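Local coordinates for protein sugar phosphate isomerase/epimerase (Parabacteroides distasonis, PDB 3OBE) that probably acts as an isomerase or epimerase on sugars or sugar phosphates and has a TIM-barrel fold, at residues Y199-E202 against L203-N207; E234-P237 against N238-L242. One frame throughout, in Å; residues are numbered along the deposited sequence. Where two conformers were deposited one is given.

Contact 1: residues Y199-E202 against L203-N207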
# COMPACT_ATOMS: atom_id res chain seq x y z
N TYR A 199 -13.04 4.93 -16.08
CA TYR A 199 -12.68 4.43 -14.78
C TYR A 199 -11.99 5.50 -13.95
O TYR A 199 -11.12 6.23 -14.44
CB TYR A 199 -11.72 3.26 -14.89
CG TYR A 199 -12.30 2.02 -15.49
CD1 TYR A 199 -13.33 1.33 -14.86
CD2 TYR A 199 -11.72 1.48 -16.64
CE1 TYR A 199 -13.82 0.17 -15.40
CE2 TYR A 199 -12.18 0.29 -17.16
CZ TYR A 199 -13.22 -0.34 -16.54
OH TYR A 199 -13.71 -1.49 -17.09
N ILE A 200 -12.37 5.59 -12.69
CA ILE A 200 -11.70 6.50 -11.77
C ILE A 200 -10.18 6.28 -11.74
O ILE A 200 -9.38 7.23 -11.79
CB ILE A 200 -12.34 6.48 -10.37
CG1 ILE A 200 -13.78 7.05 -10.44
CG2 ILE A 200 -11.49 7.33 -9.38
CD1 ILE A 200 -14.61 6.77 -9.16
N GLU A 201 -9.76 5.03 -11.60
CA GLU A 201 -8.34 4.71 -11.57
C GLU A 201 -7.63 5.28 -12.81
O GLU A 201 -6.53 5.83 -12.71
CB GLU A 201 -8.12 3.19 -11.46
CG GLU A 201 -6.70 2.75 -11.20
CD GLU A 201 -6.16 2.91 -9.79
OE1 GLU A 201 -6.88 3.45 -8.91
OE2 GLU A 201 -4.98 2.49 -9.57
N GLU A 202 -8.24 5.10 -13.98
CA GLU A 202 -7.70 5.61 -15.23
C GLU A 202 -7.54 7.12 -15.21
O GLU A 202 -6.54 7.66 -15.68
CB GLU A 202 -8.54 5.13 -16.44
CG GLU A 202 -8.13 5.71 -17.75
CD GLU A 202 -8.85 5.10 -18.93
OE1 GLU A 202 -9.49 4.07 -18.77
OE2 GLU A 202 -8.80 5.67 -20.01
N LEU A 203 -8.54 7.83 -14.70
CA LEU A 203 -8.46 9.24 -14.58
C LEU A 203 -7.30 9.68 -13.66
O LEU A 203 -6.60 10.65 -13.97
CB LEU A 203 -9.78 9.83 -14.10
CG LEU A 203 -10.91 9.73 -15.10
CD1 LEU A 203 -12.25 9.99 -14.33
CD2 LEU A 203 -10.67 10.69 -16.29
N PHE A 204 -7.11 8.98 -12.55
CA PHE A 204 -6.00 9.30 -11.65
C PHE A 204 -4.67 9.06 -12.34
O PHE A 204 -3.76 9.90 -12.28
CB PHE A 204 -6.02 8.49 -10.36
CG PHE A 204 -7.10 8.82 -9.38
CD1 PHE A 204 -7.87 9.97 -9.44
CD2 PHE A 204 -7.35 7.93 -8.38
CE1 PHE A 204 -8.84 10.22 -8.46
CE2 PHE A 204 -8.29 8.17 -7.43
CZ PHE A 204 -9.06 9.30 -7.46
N LEU A 205 -4.54 7.95 -13.04
CA LEU A 205 -3.33 7.70 -13.83
C LEU A 205 -3.02 8.77 -14.84
O LEU A 205 -1.88 9.27 -14.95
CB LEU A 205 -3.43 6.32 -14.49
CG LEU A 205 -3.32 5.15 -13.51
CD1 LEU A 205 -4.06 3.90 -14.02
CD2 LEU A 205 -1.85 4.75 -13.24
N LYS A 206 -4.03 9.10 -15.63
CA LYS A 206 -3.84 10.04 -16.74
C LYS A 206 -3.64 11.46 -16.30
O LYS A 206 -3.03 12.27 -17.04
CB LYS A 206 -4.96 9.95 -17.74
CG LYS A 206 -5.11 8.52 -18.25
CD LYS A 206 -4.81 8.29 -19.65
CE LYS A 206 -5.58 7.07 -20.14
NZ LYS A 206 -5.25 6.75 -21.53
N ASN A 207 -4.09 11.80 -15.09
CA ASN A 207 -3.99 13.17 -14.61
C ASN A 207 -2.94 13.40 -13.53
O ASN A 207 -2.86 14.48 -12.97
CB ASN A 207 -5.38 13.65 -14.14
CG ASN A 207 -6.30 13.88 -15.32
OD1 ASN A 207 -6.12 14.84 -16.06
ND2 ASN A 207 -7.25 12.97 -15.53
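Leu203, Phe204, Leu205 and Lys206 each give their backbone N-H to the carbonyl oxygen four residues back, on Tyr199, Ile200, Glu201 and Glu202, in the i to i+4 pattern of an alpha-helix. Tyr199 is the N-cap. Of the four bonds, Leu205 N to Glu201 O is the straightest, with an N-H...O angle of 169°.

On the buried side Ile200 and Phe204 leave neighbouring turns in the same direction. Ile200 CG2 sits over one face of the Phe204 ring, nearer the ring edge than its centre, and makes a CH-pi contact 4.0 Å from the ring centroid. Its closest ring atom is CZ of Phe204, 3.7 Å from CG2 of Ile200. With CG1 of Ile200 beside the backbone N (chi1 -67°), CG2 is left anti to that N and faces the ring one turn on. Tyr168 and Phe152, both edge-to-face with Phe204, and Phe215 also pack round the ring. An alanine in place of Phe204 would probably leave the Ile200 methyl without its aromatic partner and open a gap facing Tyr168 and Phe152.

On the outer side Glu202 runs alongside Lys206. Glu202 OE2 is 3.5 Å from Lys206 CE and 4.0 Å from Lys206 NZ, too far for a salt bridge, so any attraction between the charges is probably weak. At the far end Leu203 O takes two bonds from Asn207. The backbone N and the side-chain ND2 approach it one from each face of the carbonyl, and ND2 of Asn207 lies 2.9 Å from O of Leu203.

This is a short helix of the TIM-barrel fold, its Leu203, Phe204 and Leu205 turned to the interior, against helix 142-160 and strand 213-218.

Contact 2: residues E234-P237 against N238-L242; sequences ENYP and NRFKL
Tyr236 meets Arg239 and Phe240 where helix 229-235 ends and the chain turns into strand 240-245. Arg239 N donates to Tyr236 O over 3.0 Å, closing a type I beta-turn with Pro237 and Asn238 at its corners. The donor lies 53° out of the carbonyl plane.

The packed part is mostly carbon against carbon. Tyr236 CB touches Phe240 CE2 at 3.8 Å and Arg239 CG at 4.0 Å. Phe240 CG is anti to its own carbonyl carbon (chi1 -69°), and this swings the ring back beside the turn, with CD2 of Phe240 3.6 Å from O of Tyr236. The Arg239 head group stands apart. Its chain bends at chi2 and chi3 and carries the guanidinium group away from the turn, to Leu205 O, Val213 O and Thr208 OG1.

The other side is looser. Pro237 and Asn238 are both exposed at the turn. Here a water lies within hydrogen-bonding distance of two backbone oxygens, 2.8 Å from Pro237 O and 2.8 Å from Phe240 O.

Tyr236 and Phe240 also lean on helix 200-207. Phe240 packs on Phe215 and Leu217 of strand 213-218, the neighbour of strand 240-245 in the parallel sheet.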
# COMPACT_ATOMS: atom_id res chain seq x y z
N GLU A 234 -0.02 -4.07 -17.39
CA GLU A 234 0.45 -4.00 -18.75
C GLU A 234 0.17 -2.64 -19.40
O GLU A 234 0.96 -2.17 -20.21
CB GLU A 234 -0.22 -5.12 -19.58
CG GLU A 234 0.20 -5.18 -20.97
CD GLU A 234 1.74 -5.48 -21.14
OE1 GLU A 234 2.45 -6.03 -20.23
OE2 GLU A 234 2.20 -5.13 -22.23
N ASN A 235 -0.92 -1.99 -19.02
CA ASN A 235 -1.25 -0.73 -19.66
C ASN A 235 -0.56 0.48 -19.05
O ASN A 235 -0.45 1.51 -19.71
CB ASN A 235 -2.76 -0.53 -19.67
CG ASN A 235 -3.45 -1.44 -20.66
OD1 ASN A 235 -2.80 -2.04 -21.54
ND2 ASN A 235 -4.77 -1.52 -20.55
N TYR A 236 -0.11 0.36 -17.81
CA TYR A 236 0.52 1.47 -17.07
C TYR A 236 1.76 0.96 -16.35
O TYR A 236 1.89 1.05 -15.13
CB TYR A 236 -0.47 2.10 -16.07
CG TYR A 236 -1.74 2.56 -16.71
CD1 TYR A 236 -1.84 3.81 -17.23
CD2 TYR A 236 -2.84 1.71 -16.80
CE1 TYR A 236 -3.01 4.23 -17.82
CE2 TYR A 236 -4.05 2.13 -17.39
CZ TYR A 236 -4.10 3.39 -17.91
OH TYR A 236 -5.31 3.85 -18.52
N PRO A 237 2.74 0.46 -17.14
CA PRO A 237 3.80 -0.35 -16.53
C PRO A 237 4.74 0.43 -15.62
O PRO A 237 5.28 -0.14 -14.68
CB PRO A 237 4.55 -0.88 -17.74
CG PRO A 237 4.23 -0.03 -18.86
CD PRO A 237 2.80 0.44 -18.58
N ASN A 238 4.88 1.73 -15.89
CA ASN A 238 5.78 2.57 -15.10
C ASN A 238 5.07 3.23 -13.95
O ASN A 238 5.72 3.92 -13.15
CB ASN A 238 6.42 3.65 -16.00
CG ASN A 238 5.39 4.56 -16.67
OD1 ASN A 238 4.30 4.12 -17.10
ND2 ASN A 238 5.75 5.84 -16.82
N ARG A 239 3.78 3.02 -13.80
CA ARG A 239 3.00 3.72 -12.75
C ARG A 239 2.72 2.88 -11.49
O ARG A 239 2.65 3.40 -10.39
CB ARG A 239 1.67 4.19 -13.30
CG ARG A 239 1.73 5.03 -14.57
CD ARG A 239 2.66 6.21 -14.54
NE ARG A 239 2.42 7.08 -13.41
CZ ARG A 239 1.42 7.95 -13.35
NH1 ARG A 239 0.56 8.06 -14.36
NH2 ARG A 239 1.28 8.71 -12.28
N PHE A 240 2.58 1.56 -11.68
CA PHE A 240 2.33 0.65 -10.58
C PHE A 240 3.65 0.20 -10.01
O PHE A 240 4.24 -0.77 -10.50
CB PHE A 240 1.47 -0.50 -11.11
CG PHE A 240 0.08 -0.08 -11.45
CD1 PHE A 240 -0.73 0.46 -10.47
CD2 PHE A 240 -0.45 -0.21 -12.73
CE1 PHE A 240 -2.03 0.86 -10.75
CE2 PHE A 240 -1.73 0.21 -12.99
CZ PHE A 240 -2.51 0.72 -12.01
N LYS A 241 4.14 0.92 -9.01
CA LYS A 241 5.47 0.67 -8.46
C LYS A 241 5.45 -0.25 -7.23
O LYS A 241 6.48 -0.83 -6.87
CB LYS A 241 6.20 2.00 -8.11
CG LYS A 241 6.58 2.85 -9.35
CD LYS A 241 7.48 4.02 -8.98
CE LYS A 241 7.89 4.88 -10.18
NZ LYS A 241 8.54 6.15 -9.75
N LEU A 242 4.29 -0.38 -6.60
CA LEU A 242 4.05 -1.31 -5.49
C LEU A 242 2.81 -2.13 -5.80
O LEU A 242 1.88 -1.69 -6.51
CB LEU A 242 3.84 -0.56 -4.17
CG LEU A 242 4.94 0.33 -3.63
CD1 LEU A 242 4.42 1.14 -2.43
CD2 LEU A 242 6.18 -0.48 -3.29
O HOH W 1 6.44 -0.49 -12.13

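In the fold
Contact 1 comes first along the chain and contact 2 follows it, with strand 213-218, helix 219-224 and most of helix 229-235 between them. Their centres are about 13 Å apart, on the same side of the chain's centre. Contact 1 is a single helix, while contact 2 is the turn from a helix into a strand of the parallel barrel sheet. They touch directly. The Arg239 side chain reaches helix 200-207, and the Tyr236 hydroxyl packs against Glu202 and Lys206. Phe240 also meets the Glu201 carboxylate. Strand 213-218 borders both, through Phe215. The turn before strand 240-245 is thus tied to helix 200-207 within one TIM-barrel domain.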